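Local coordinates for protein cellulase (Soil metagenome, PDB 5I2U) that probably hydrolyses the beta-1,4-glucosidic bonds of cellulose, as a halotolerant glycoside hydrolase family 5 enzyme with a TIM-barrel fold, at residues L61-L66 with H130-Y135; R69-N74 with V88-G93. All coordinates share one frame; numbering follows the deposited sequence. Where two conformers were deposited one is given.

Contact 1 of 2, residues L61-L66 with H130-Y135; sequences LGWHNL and HAHNKY
An aromatic cluster of Trp63, His130 and His132 joins two loops at the C-terminal mouth of the beta/alpha barrel. Trp63 and His130 form an edge-to-face (T-shaped) pair. The ring planes stand at 78°, and the centroid of the Trp63 six-membered ring lies 4.4 Å from that of His130. The CD2–NE2 edge of His130 does the touching. His130 CD2 sits 3.3 Å above the Trp63 ring plane, over its centre, while His130 NE2 reaches Trp63 CE2 at 3.5 Å. His130 CG is anti to the backbone N (chi1 -158°), which brings the imidazole edge over the indole face. His130 ND1 is hydrogen-bonded to Asp128 OD2, which should help to fix the ring's rotation. His132 comes to the rim of the indole instead. Its NE2 lies near the Trp63 plane, 4.0 Å from Trp63 CZ2, and the two rings are oblique at 54°. His132 ND1 is hydrogen-bonded to Glu163 O. A glycerol, probably from the crystallisation liquor, makes a weak hydrogen bond with Trp63 NE1, which is consistent with a pocket at this mouth. Residues 61-66 run out of the end of strand 57-61, and residues 130-135 lead from strand 124-130 to helix 136-150. Strand 87-93 runs between these two strands, and Trp284 of strand 281-286 meets both the Trp63 and His130 rings.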
ATOM      1  N   LEU A  61       7.208  -2.079   2.925  1.00 32.18           N
ATOM      2  CA  LEU A  61       8.051  -2.139   4.118  1.00 31.25           C
ATOM      3  C   LEU A  61       7.076  -2.277   5.267  1.00 31.55           C
ATOM      4  O   LEU A  61       5.899  -1.917   5.135  1.00 34.88           O
ATOM      5  CB  LEU A  61       8.896  -0.879   4.281  1.00 30.27           C
ATOM      6  CG  LEU A  61       9.831  -0.531   3.115  1.00 33.29           C
ATOM      7  CD1 LEU A  61      10.553   0.784   3.351  1.00 34.34           C
ATOM      8  CD2 LEU A  61      10.852  -1.635   2.872  1.00 35.26           C
ATOM      9  N   GLY A  62       7.522  -2.864   6.368  1.00 33.57           N
ATOM     10  CA  GLY A  62       6.665  -2.989   7.538  1.00 32.47           C
ATOM     11  C   GLY A  62       6.684  -1.694   8.342  1.00 31.41           C
ATOM     12  O   GLY A  62       7.444  -0.769   8.043  1.00 33.58           O
ATOM     13  N   TRP A  63       5.843  -1.642   9.368  1.00 30.86           N
ATOM     14  CA  TRP A  63       5.848  -0.569  10.364  1.00 29.31           C
ATOM     15  C   TRP A  63       7.260   0.001  10.512  1.00 28.73           C
ATOM     16  O   TRP A  63       8.161  -0.726  10.920  1.00 28.35           O
ATOM     17  CB  TRP A  63       5.425  -1.093  11.739  1.00 27.58           C
ATOM     18  CG  TRP A  63       4.098  -1.722  11.834  1.00 28.02           C
ATOM     19  CD1 TRP A  63       3.756  -2.982  11.443  1.00 30.30           C
ATOM     20  CD2 TRP A  63       2.925  -1.157  12.420  1.00 29.65           C
ATOM     21  NE1 TRP A  63       2.431  -3.222  11.702  1.00 29.54           N
ATOM     22  CE2 TRP A  63       1.898  -2.117  12.309  1.00 29.91           C
ATOM     23  CE3 TRP A  63       2.633   0.079  13.001  1.00 31.32           C
ATOM     24  CZ2 TRP A  63       0.606  -1.893  12.779  1.00 31.83           C
ATOM     25  CZ3 TRP A  63       1.338   0.314  13.448  1.00 33.68           C
ATOM     26  CH2 TRP A  63       0.339  -0.675  13.336  1.00 33.18           C
ATOM     27  N   HIS A  64       7.472   1.265  10.154  1.00 29.38           N
ATOM     28  CA  HIS A  64       8.824   1.866  10.255  1.00 29.84           C
ATOM     29  C   HIS A  64       9.374   1.794  11.686  1.00 29.29           C
ATOM     30  O   HIS A  64      10.562   1.623  11.881  1.00 30.47           O
ATOM     31  CB  HIS A  64       8.849   3.334   9.760  1.00 30.13           C
ATOM     32  CG  HIS A  64       8.508   4.330  10.825  1.00 32.60           C
ATOM     33  ND1 HIS A  64       7.212   4.651  11.148  1.00 31.72           N
ATOM     34  CD2 HIS A  64       9.292   5.041  11.672  1.00 33.52           C
ATOM     35  CE1 HIS A  64       7.204   5.521  12.139  1.00 32.33           C
ATOM     36  NE2 HIS A  64       8.454   5.773  12.477  1.00 33.26           N
ATOM     37  N   ASN A  65       8.495   1.935  12.675  1.00 31.82           N
ATOM     38  CA  ASN A  65       8.899   1.886  14.084  1.00 31.84           C
ATOM     39  C   ASN A  65       9.310   0.482  14.595  1.00 32.10           C
ATOM     40  O   ASN A  65       9.877   0.378  15.695  1.00 29.86           O
ATOM     41  CB  ASN A  65       7.876   2.574  15.013  1.00 32.93           C
ATOM     42  CG  ASN A  65       6.428   2.155  14.760  1.00 35.43           C
ATOM     43  OD1 ASN A  65       6.027   1.938  13.627  1.00 35.26           O
ATOM     44  ND2 ASN A  65       5.625   2.117  15.821  1.00 38.22           N
ATOM     45  N   LEU A  66       9.068  -0.563  13.785  1.00 28.40           N
ATOM     46  CA  LEU A  66       9.492  -1.924  14.082  1.00 27.61           C
ATOM     47  C   LEU A  66      10.686  -2.401  13.272  1.00 26.97           C
ATOM     48  O   LEU A  66      11.561  -3.077  13.804  1.00 26.14           O
ATOM     49  CB  LEU A  66       8.334  -2.884  13.891  1.00 30.28           C
ATOM     50  CG  LEU A  66       7.121  -2.626  14.767  1.00 32.19           C
ATOM     51  CD1 LEU A  66       6.159  -3.789  14.671  1.00 33.68           C
ATOM     52  CD2 LEU A  66       7.521  -2.390  16.220  1.00 36.62           C
ATOM     53  N   HIS A 130       0.030   4.792   8.670  1.00 30.33           N
ATOM     54  CA  HIS A 130      -0.205   3.423   9.082  1.00 29.22           C
ATOM     55  C   HIS A 130      -0.861   3.368  10.470  1.00 32.55           C
ATOM     56  O   HIS A 130      -0.226   3.040  11.484  1.00 36.28           O
ATOM     57  CB  HIS A 130       1.099   2.627   9.004  1.00 29.53           C
ATOM     58  CG  HIS A 130       0.902   1.147   8.897  1.00 29.74           C
ATOM     59  ND1 HIS A 130       0.731   0.500   7.691  1.00 30.97           N
ATOM     60  CD2 HIS A 130       0.884   0.186   9.843  1.00 30.40           C
ATOM     61  CE1 HIS A 130       0.603  -0.794   7.901  1.00 30.87           C
ATOM     62  NE2 HIS A 130       0.688  -1.012   9.202  1.00 34.32           N
ATOM     63  N   ALA A 131      -2.149   3.695  10.475  1.00 29.46           N
ATOM     64  CA  ALA A 131      -2.960   3.832  11.665  1.00 29.99           C
ATOM     65  C   ALA A 131      -4.069   2.796  11.668  1.00 32.77           C
ATOM     66  O   ALA A 131      -4.562   2.395  10.601  1.00 30.13           O
ATOM     67  CB  ALA A 131      -3.589   5.219  11.687  1.00 29.13           C
ATOM     68  N   HIS A 132      -4.450   2.377  12.872  1.00 35.89           N
ATOM     69  CA  HIS A 132      -5.728   1.699  13.125  1.00 42.39           C
ATOM     70  C   HIS A 132      -6.756   2.669  13.706  1.00 43.17           C
ATOM     71  O   HIS A 132      -7.911   2.686  13.269  1.00 48.49           O
ATOM     72  CB  HIS A 132      -5.562   0.535  14.101  1.00 44.82           C
ATOM     73  CG  HIS A 132      -4.775  -0.615  13.555  1.00 46.40           C
ATOM     74  ND1 HIS A 132      -5.151  -1.306  12.421  1.00 41.91           N
ATOM     75  CD2 HIS A 132      -3.655  -1.224  14.014  1.00 46.64           C
ATOM     76  CE1 HIS A 132      -4.283  -2.276  12.195  1.00 44.01           C
ATOM     77  NE2 HIS A 132      -3.368  -2.250  13.146  1.00 46.45           N
ATOM     78  N   ASN A 133      -6.338   3.453  14.699  1.00 43.03           N
ATOM     79  CA  ASN A 133      -7.210   4.460  15.305  1.00 48.91           C
ATOM     80  C   ASN A 133      -7.332   5.688  14.399  1.00 46.33           C
ATOM     81  O   ASN A 133      -6.596   5.820  13.417  1.00 38.80           O
ATOM     82  CB  ASN A 133      -6.711   4.847  16.698  1.00 50.07           C
ATOM     83  CG  ASN A 133      -6.757   3.686  17.669  1.00 59.96           C
ATOM     84  OD1 ASN A 133      -7.836   3.269  18.091  1.00 70.71           O
ATOM     85  ND2 ASN A 133      -5.591   3.128  18.006  1.00 60.30           N
ATOM     86  N   LYS A 134      -8.270   6.566  14.747  1.00 44.60           N
ATOM     87  CA  LYS A 134      -8.549   7.782  13.983  1.00 43.26           C
ATOM     88  C   LYS A 134      -7.734   8.969  14.507  1.00 41.21           C
ATOM     89  O   LYS A 134      -7.894   9.366  15.663  1.00 43.28           O
ATOM     90  CB  LYS A 134     -10.046   8.102  14.058  1.00 44.08           C
ATOM     91  CG  LYS A 134     -10.491   9.106  13.008  1.00 45.49           C
ATOM     92  CD  LYS A 134     -11.970   9.411  13.109  1.00 45.97           C
ATOM     93  CE  LYS A 134     -12.229  10.473  14.157  1.00 46.20           C
ATOM     94  NZ  LYS A 134     -13.643  10.402  14.567  1.00 46.76           N
ATOM     95  N   TYR A 135      -6.879   9.532  13.652  1.00 39.50           N
ATOM     96  CA  TYR A 135      -5.962  10.633  14.013  1.00 36.77           C
ATOM     97  C   TYR A 135      -6.087  11.768  12.996  1.00 40.86           C
ATOM     98  O   TYR A 135      -5.144  12.081  12.242  1.00 38.48           O
ATOM     99  CB  TYR A 135      -4.530  10.119  14.056  1.00 36.08           C
ATOM    100  CG  TYR A 135      -4.297   9.026  15.060  1.00 35.90           C
ATOM    101  CD1 TYR A 135      -4.361   9.290  16.442  1.00 38.49           C
ATOM    102  CD2 TYR A 135      -3.997   7.725  14.653  1.00 33.09           C
ATOM    103  CE1 TYR A 135      -4.142   8.282  17.381  1.00 36.22           C
ATOM    104  CE2 TYR A 135      -3.757   6.719  15.587  1.00 33.08           C
ATOM    105  CZ  TYR A 135      -3.835   6.998  16.946  1.00 33.03           C
ATOM    106  OH  TYR A 135      -3.602   5.993  17.868  1.00 32.52           O
TER

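Contact 2 of 2, residues R69-N74 with V88-G93; sequences RFYNKN and VRAAMG
Tyr71 lays the outer end of its phenol against the backbone of Ala90 and Ala91. Ala91 N donates to Tyr71 OH across 2.9 Å. The bond is bent, with an N-H...O angle of 132°, and the donor approaches at the ring edge, in the plane of the phenol. Ala91 CB packs 3.6 Å from the same Tyr71 oxygen. Tyr71 CE2 adds a looser apolar touch to Ala90 CB at 4.2 Å. With CG anti to the carbonyl carbon (chi1 -78°), the ring leaves the centre of an inverse gamma turn and carries the hydroxyl to the strand backbone. The buried hydroxyl is also hydrogen-bonded to Gly62 O, its strongest polar partner. Two backbone groups, Ala91 N of strand 87-93 and Gly62 O just past strand 57-61, thus grip one oxygen and should restrict its movement. A phenylalanine in place of Tyr71 would probably leave Ala91 N and Gly62 O without this shared polar mate. Beyond the tyrosine, Asn72 ND2 donates to Arg69 O at 2.8 Å. Its OD1 caps helix 73-81, with a weak bond from Asn74 N and another from Ala75 N. The contact lies within the beta-alpha-beta unit of strand 57-61, helix 73-81 and strand 87-93. It ties the approach to that helix to the second barrel strand, while Cys110 and Val114 of helix 104-120 also pack on Tyr71.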
ATOM      1  N   ARG A  69      15.438  -0.410   9.840  1.00 31.61           N
ATOM      2  CA  ARG A  69      16.689  -0.638   9.109  1.00 30.06           C
ATOM      3  C   ARG A  69      16.488  -0.773   7.593  1.00 33.45           C
ATOM      4  O   ARG A  69      17.363  -0.393   6.806  1.00 37.71           O
ATOM      5  CB  ARG A  69      17.487  -1.818   9.713  1.00 28.76           C
ATOM      6  CG  ARG A  69      17.057  -3.228   9.350  1.00 30.43           C
ATOM      7  CD  ARG A  69      17.726  -4.255  10.272  1.00 28.93           C
ATOM      8  NE  ARG A  69      17.455  -5.643   9.864  1.00 29.84           N
ATOM      9  CZ  ARG A  69      18.186  -6.368   9.009  1.00 30.52           C
ATOM     10  NH1 ARG A  69      19.273  -5.866   8.417  1.00 30.87           N
ATOM     11  NH2 ARG A  69      17.828  -7.621   8.740  1.00 30.43           N
ATOM     12  N   PHE A  70      15.316  -1.245   7.175  1.00 34.29           N
ATOM     13  CA  PHE A  70      15.021  -1.371   5.740  1.00 31.61           C
ATOM     14  C   PHE A  70      14.573  -0.077   5.058  1.00 30.25           C
ATOM     15  O   PHE A  70      14.413  -0.054   3.835  1.00 31.50           O
ATOM     16  CB  PHE A  70      13.973  -2.473   5.517  1.00 32.76           C
ATOM     17  CG  PHE A  70      14.401  -3.812   6.030  1.00 31.07           C
ATOM     18  CD1 PHE A  70      15.463  -4.484   5.434  1.00 31.87           C
ATOM     19  CD2 PHE A  70      13.770  -4.389   7.119  1.00 31.22           C
ATOM     20  CE1 PHE A  70      15.889  -5.717   5.919  1.00 33.60           C
ATOM     21  CE2 PHE A  70      14.187  -5.613   7.607  1.00 31.73           C
ATOM     22  CZ  PHE A  70      15.241  -6.281   7.009  1.00 32.65           C
ATOM     23  N   TYR A  71      14.349   0.987   5.822  1.00 30.67           N
ATOM     24  CA  TYR A  71      13.953   2.280   5.250  1.00 28.24           C
ATOM     25  C   TYR A  71      15.226   3.013   4.846  1.00 30.54           C
ATOM     26  O   TYR A  71      15.704   3.911   5.542  1.00 33.56           O
ATOM     27  CB  TYR A  71      13.119   3.084   6.248  1.00 28.25           C
ATOM     28  CG  TYR A  71      11.681   2.622   6.338  1.00 29.98           C
ATOM     29  CD1 TYR A  71      11.349   1.390   6.910  1.00 29.12           C
ATOM     30  CD2 TYR A  71      10.653   3.415   5.846  1.00 30.07           C
ATOM     31  CE1 TYR A  71      10.028   0.960   6.979  1.00 28.77           C
ATOM     32  CE2 TYR A  71       9.335   2.993   5.911  1.00 32.94           C
ATOM     33  CZ  TYR A  71       9.031   1.767   6.469  1.00 30.93           C
ATOM     34  OH  TYR A  71       7.704   1.397   6.517  1.00 32.71           O
ATOM     35  N   ASN A  72      15.759   2.614   3.702  1.00 31.37           N
ATOM     36  CA  ASN A  72      16.943   3.223   3.132  1.00 32.00           C
ATOM     37  C   ASN A  72      16.925   3.115   1.603  1.00 32.61           C
ATOM     38  O   ASN A  72      16.150   2.337   1.038  1.00 33.87           O
ATOM     39  CB  ASN A  72      18.190   2.564   3.713  1.00 31.61           C
ATOM     40  CG  ASN A  72      18.338   1.108   3.290  1.00 30.02           C
ATOM     41  OD1 ASN A  72      18.773   0.833   2.189  1.00 31.07           O
ATOM     42  ND2 ASN A  72      17.997   0.175   4.178  1.00 31.01           N
ATOM     43  N   LYS A  73      17.792   3.873   0.945  1.00 31.56           N
ATOM     44  CA  LYS A  73      17.744   3.984  -0.507  1.00 34.12           C
ATOM     45  C   LYS A  73      18.100   2.694  -1.234  1.00 31.01           C
ATOM     46  O   LYS A  73      17.529   2.405  -2.295  1.00 29.79           O
ATOM     47  CB  LYS A  73      18.618   5.134  -0.990  1.00 38.45           C
ATOM     48  CG  LYS A  73      18.143   6.479  -0.459  1.00 43.92           C
ATOM     49  CD  LYS A  73      18.596   7.647  -1.311  1.00 47.57           C
ATOM     50  CE  LYS A  73      17.953   8.929  -0.813  1.00 51.00           C
ATOM     51  NZ  LYS A  73      18.343  10.103  -1.641  1.00 55.49           N
ATOM     52  N   ASN A  74      18.998   1.913  -0.647  1.00 30.61           N
ATOM     53  CA  ASN A  74      19.512   0.716  -1.288  1.00 32.72           C
ATOM     54  C   ASN A  74      18.493  -0.424  -1.279  1.00 34.22           C
ATOM     55  O   ASN A  74      18.319  -1.120  -2.286  1.00 31.48           O
ATOM     56  CB  ASN A  74      20.823   0.290  -0.638  1.00 36.83           C
ATOM     57  CG  ASN A  74      21.942   1.327  -0.824  1.00 41.63           C
ATOM     58  OD1 ASN A  74      21.929   2.128  -1.760  1.00 41.80           O
ATOM     59  ND2 ASN A  74      22.920   1.299   0.071  1.00 44.38           N
ATOM     60  N   VAL A  88       6.396   0.701  -4.199  0.67 29.60           N
ATOM     61  CA  VAL A  88       6.903   0.442  -2.849  0.67 28.24           C
ATOM     62  C   VAL A  88       6.062   1.215  -1.855  0.67 26.72           C
ATOM     63  O   VAL A  88       5.689   2.350  -2.103  0.67 27.10           O
ATOM     64  CB  VAL A  88       8.397   0.791  -2.698  0.67 29.85           C
ATOM     65  CG1 VAL A  88       9.188  -0.209  -3.501  0.67 30.64           C
ATOM     66  CG2 VAL A  88       8.708   2.203  -3.168  0.67 29.57           C
ATOM     67  N   ARG A  89       5.723   0.583  -0.743  1.00 25.94           N
ATOM     68  CA  ARG A  89       4.860   1.225   0.250  1.00 26.24           C
ATOM     69  C   ARG A  89       5.663   1.491   1.496  1.00 25.31           C
ATOM     70  O   ARG A  89       6.379   0.599   1.984  1.00 24.74           O
ATOM     71  CB  ARG A  89       3.639   0.340   0.526  1.00 26.61           C
ATOM     72  CG  ARG A  89       2.633   0.839   1.554  1.00 27.71           C
ATOM     73  CD  ARG A  89       1.436  -0.105   1.502  1.00 27.69           C
ATOM     74  NE  ARG A  89       0.323   0.143   2.427  1.00 27.90           N
ATOM     75  CZ  ARG A  89       0.026  -0.562   3.526  1.00 27.57           C
ATOM     76  NH1 ARG A  89       0.814  -1.552   3.970  1.00 29.51           N
ATOM     77  NH2 ARG A  89      -1.063  -0.250   4.219  1.00 25.07           N
ATOM     78  N   ALA A  90       5.566   2.730   1.969  1.00 26.07           N
ATOM     79  CA  ALA A  90       6.219   3.181   3.190  1.00 29.34           C
ATOM     80  C   ALA A  90       5.182   3.215   4.305  1.00 27.72           C
ATOM     81  O   ALA A  90       4.299   4.074   4.313  1.00 28.97           O
ATOM     82  CB  ALA A  90       6.839   4.563   2.980  1.00 29.76           C
ATOM     83  N   ALA A  91       5.302   2.280   5.243  1.00 27.29           N
ATOM     84  CA  ALA A  91       4.319   2.135   6.298  1.00 28.80           C
ATOM     85  C   ALA A  91       4.740   2.945   7.518  1.00 28.75           C
ATOM     86  O   ALA A  91       5.442   2.445   8.402  1.00 25.64           O
ATOM     87  CB  ALA A  91       4.132   0.661   6.645  1.00 29.67           C
ATOM     88  N   MET A  92       4.278   4.194   7.570  1.00 30.12           N
ATOM     89  CA  MET A  92       4.572   5.074   8.691  1.00 31.15           C
ATOM     90  C   MET A  92       3.627   4.782   9.842  1.00 30.12           C
ATOM     91  O   MET A  92       2.491   5.238   9.864  1.00 29.85           O
ATOM     92  CB  MET A  92       4.501   6.543   8.279  1.00 32.13           C
ATOM     93  CG  MET A  92       5.122   7.464   9.316  1.00 33.60           C
ATOM     94  SD  MET A  92       4.882   9.207   8.929  1.00 32.83           S
ATOM     95  CE  MET A  92       3.146   9.410   9.327  1.00 33.94           C
ATOM     96  N   GLY A  93       4.107   3.961  10.771  1.00 32.98           N
ATOM     97  CA  GLY A  93       3.421   3.618  12.002  1.00 31.40           C
ATOM     98  C   GLY A  93       2.898   4.770  12.813  1.00 32.37           C
ATOM     99  O   GLY A  93       3.651   5.686  13.161  1.00 32.13           O
TER

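How the contacts relate
Contact 2 is nested along the chain inside the loop closed by contact 1, and their centres lie about 12 Å apart. Both draw on the first barrel strands, but they differ in burial. Contact 1 is partly buried at the barrel mouth, with a glycerol beside Trp63. In contact 2 all the touching residues are buried, and Tyr71 lies between strand 87-93 and helix 104-120. Their chemistry differs too: ring against ring in contact 1, a phenol hydroxyl meeting strand backbone in contact 2. The Gly62-Tyr71 bond joins residues 61-66 to the turn at Tyr71. A probable hydrogen bond of 2.8 Å between His130 N and Met92 O ties residues 130-135 to strand 87-93.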